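Local coordinates for protein Cyclo(L-leucyl-L-phenylalanyl) synthase (Streptomyces noursei, PDB 3OQV) that uses aminoacyl-tRNAs as substrates to make the cyclodipeptide cyclo(L-phenylalanyl-L-leucyl), an intermediate in albonoursin biosynthesis, without ATP, at residues A[53-56]-A[57-61]. Sequence-based numbering, arbitrary orientation.
Sequences QWAG and QRFER
With CG anti to the backbone N (chi1 -179°), W54 holds its indole beside its own carbonyl carbon, where R58 covers one face and F59 meets the ring obliquely. R58 has CG anti to its carbonyl carbon, and this turn with an extended chi2 puts CD over the indole. The bend at chi3 (145°) then directs the guanidinium to the pyrrole side. R58 CD makes a CH-pi contact, 3.6 Å from the centroid of the five-membered ring of W54. The guanidinium continues over the pyrrole edge, nearly parallel to the indole plane. R58 NH1 lies 3.2 Å from W54 CD1. The same NH1 of R58 donates to W54 O at 3.2 Å, on a lone pair and within the guanidinium plane. This bond and the indole face together probably limit rotation of the guanidinium.

F59 points an edge at the indole in an offset edge-to-face pair, with F59 CE2 3.9 Å from W54 CZ3. F59 CD2 lies 4.2 Å from A55 CB, a longer apolar contact.

A55 O accepts two backbone bonds. F59 N lies 2.9 Å from A55 O, nearly in line with the C=O, but the hydrogen bond itself is bent (133° at the hydrogen). R58 N reaches A55 O at 3.0 Å from above the carbonyl plane. Q57 N makes weak bonds to Q53 O and W54 O.

The contact joins helix 45-58 to strand 59-67, at the return to the parallel sheet in a beta-alpha-beta unit of the Rossmann fold. W54 packs on C201 and F59 on V199 of strand 198-202. F59 also touches A32 of strand 29-37.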
ATOM      1  N   GLN A  53      13.449 -11.173   0.510  1.00 35.58           N
ATOM      2  CA  GLN A  53      14.192 -12.285   1.084  1.00 37.65           C
ATOM      3  C   GLN A  53      13.771 -12.489   2.534  1.00 38.07           C
ATOM      4  O   GLN A  53      13.525 -13.611   2.975  1.00 38.38           O
ATOM      5  CB  GLN A  53      15.694 -12.007   1.019  1.00 39.44           C
ATOM      6  CG  GLN A  53      16.280 -12.081  -0.380  1.00 44.59           C
ATOM      7  CD  GLN A  53      17.741 -11.674  -0.416  1.00 54.16           C
ATOM      8  OE1 GLN A  53      18.112 -10.599   0.059  1.00 55.15           O
ATOM      9  NE2 GLN A  53      18.581 -12.534  -0.983  1.00 52.26           N
ATOM     10  N   TRP A  54      13.691 -11.388   3.267  1.00 38.52           N
ATOM     11  CA  TRP A  54      13.245 -11.421   4.646  1.00 39.96           C
ATOM     12  C   TRP A  54      11.888 -12.105   4.767  1.00 40.17           C
ATOM     13  O   TRP A  54      11.698 -12.968   5.625  1.00 40.84           O
ATOM     14  CB  TRP A  54      13.167 -10.001   5.199  1.00 39.88           C
ATOM     15  CG  TRP A  54      12.728  -9.935   6.627  1.00 44.96           C
ATOM     16  CD1 TRP A  54      13.508 -10.098   7.736  1.00 46.54           C
ATOM     17  CD2 TRP A  54      11.412  -9.634   7.103  1.00 44.07           C
ATOM     18  NE1 TRP A  54      12.750  -9.935   8.875  1.00 45.04           N
ATOM     19  CE2 TRP A  54      11.457  -9.666   8.511  1.00 46.26           C
ATOM     20  CE3 TRP A  54      10.195  -9.354   6.472  1.00 46.60           C
ATOM     21  CZ2 TRP A  54      10.333  -9.422   9.300  1.00 44.30           C
ATOM     22  CZ3 TRP A  54       9.081  -9.123   7.257  1.00 42.43           C
ATOM     23  CH2 TRP A  54       9.163  -9.132   8.653  1.00 39.42           C
ATOM     24  N   ALA A  55      10.951 -11.725   3.903  1.00 39.10           N
ATOM     25  CA  ALA A  55       9.593 -12.261   3.974  1.00 39.01           C
ATOM     26  C   ALA A  55       9.550 -13.704   3.500  1.00 40.26           C
ATOM     27  O   ALA A  55       8.875 -14.545   4.105  1.00 40.88           O
ATOM     28  CB  ALA A  55       8.634 -11.409   3.160  1.00 38.30           C
ATOM     29  N   GLY A  56      10.276 -13.988   2.421  1.00 40.25           N
ATOM     30  CA  GLY A  56      10.413 -15.350   1.916  1.00 40.92           C
ATOM     31  C   GLY A  56      10.882 -16.341   2.965  1.00 43.40           C
ATOM     32  O   GLY A  56      10.618 -17.542   2.856  1.00 44.37           O
ATOM     33  N   GLN A  57      11.596 -15.852   3.974  1.00 42.54           N
ATOM     34  CA  GLN A  57      12.114 -16.736   5.018  1.00 43.66           C
ATOM     35  C   GLN A  57      11.151 -16.897   6.184  1.00 42.53           C
ATOM     36  O   GLN A  57      11.246 -17.859   6.942  1.00 43.56           O
ATOM     37  CB  GLN A  57      13.466 -16.247   5.529  1.00 45.32           C
ATOM     38  CG  GLN A  57      14.643 -16.743   4.719  1.00 52.21           C
ATOM     39  CD  GLN A  57      15.761 -15.723   4.651  1.00 60.38           C
ATOM     40  OE1 GLN A  57      16.129 -15.123   5.663  1.00 63.19           O
ATOM     41  NE2 GLN A  57      16.290 -15.500   3.452  1.00 62.97           N
ATOM     42  N   ARG A  58      10.233 -15.948   6.339  1.00 37.88           N
ATOM     43  CA  ARG A  58       9.440 -15.853   7.557  1.00 37.44           C
ATOM     44  C   ARG A  58       7.979 -16.245   7.340  1.00 34.59           C
ATOM     45  O   ARG A  58       7.274 -16.561   8.297  1.00 36.48           O
ATOM     46  CB  ARG A  58       9.547 -14.448   8.160  1.00 37.35           C
ATOM     47  CG  ARG A  58      10.992 -13.974   8.297  1.00 40.17           C
ATOM     48  CD  ARG A  58      11.141 -12.853   9.290  1.00 39.63           C
ATOM     49  NE  ARG A  58      12.415 -12.958  10.003  1.00 42.76           N
ATOM     50  CZ  ARG A  58      13.581 -13.190   9.409  1.00 47.73           C
ATOM     51  NH1 ARG A  58      13.647 -13.295   8.083  1.00 45.51           N
ATOM     52  NH2 ARG A  58      14.688 -13.261  10.132  1.00 46.75           N
ATOM     53  N   PHE A  59       7.542 -16.270   6.085  1.00 31.77           N
ATOM     54  CA  PHE A  59       6.114 -16.406   5.782  1.00 31.83           C
ATOM     55  C   PHE A  59       5.856 -17.470   4.719  1.00 31.98           C
ATOM     56  O   PHE A  59       6.604 -17.589   3.748  1.00 31.33           O
ATOM     57  CB  PHE A  59       5.508 -15.058   5.361  1.00 30.11           C
ATOM     58  CG  PHE A  59       5.557 -14.019   6.437  1.00 29.64           C
ATOM     59  CD1 PHE A  59       4.624 -14.025   7.472  1.00 35.62           C
ATOM     60  CD2 PHE A  59       6.587 -13.090   6.472  1.00 32.30           C
ATOM     61  CE1 PHE A  59       4.694 -13.100   8.501  1.00 32.39           C
ATOM     62  CE2 PHE A  59       6.668 -12.164   7.491  1.00 31.55           C
ATOM     63  CZ  PHE A  59       5.722 -12.167   8.514  1.00 33.93           C
ATOM     64  N   GLU A  60       4.819 -18.269   4.949  1.00 31.65           N
ATOM     65  CA  GLU A  60       4.365 -19.284   3.999  1.00 31.22           C
ATOM     66  C   GLU A  60       3.929 -18.686   2.670  1.00 32.12           C
ATOM     67  O   GLU A  60       4.232 -19.231   1.609  1.00 32.54           O
ATOM     68  CB  GLU A  60       3.203 -20.085   4.604  1.00 31.96           C
ATOM     69  N   ARG A  61       3.182 -17.586   2.733  1.00 29.85           N
ATOM     70  CA  ARG A  61       2.720 -16.895   1.535  1.00 30.76           C
ATOM     71  C   ARG A  61       3.016 -15.409   1.645  1.00 31.22           C
ATOM     72  O   ARG A  61       2.968 -14.838   2.728  1.00 29.01           O
ATOM     73  CB  ARG A  61       1.211 -17.094   1.356  1.00 32.07           C
ATOM     74  CG  ARG A  61       0.758 -18.544   1.463  1.00 32.92           C
ATOM     75  CD  ARG A  61      -0.765 -18.662   1.416  1.00 39.70           C
ATOM     76  NE  ARG A  61      -1.340 -17.931   0.290  1.00 33.47           N
ATOM     77  CZ  ARG A  61      -1.423 -18.404  -0.950  1.00 44.54           C
ATOM     78  NH1 ARG A  61      -0.956 -19.614  -1.237  1.00 40.35           N
ATOM     79  NH2 ARG A  61      -1.953 -17.655  -1.914  1.00 44.57           N
TER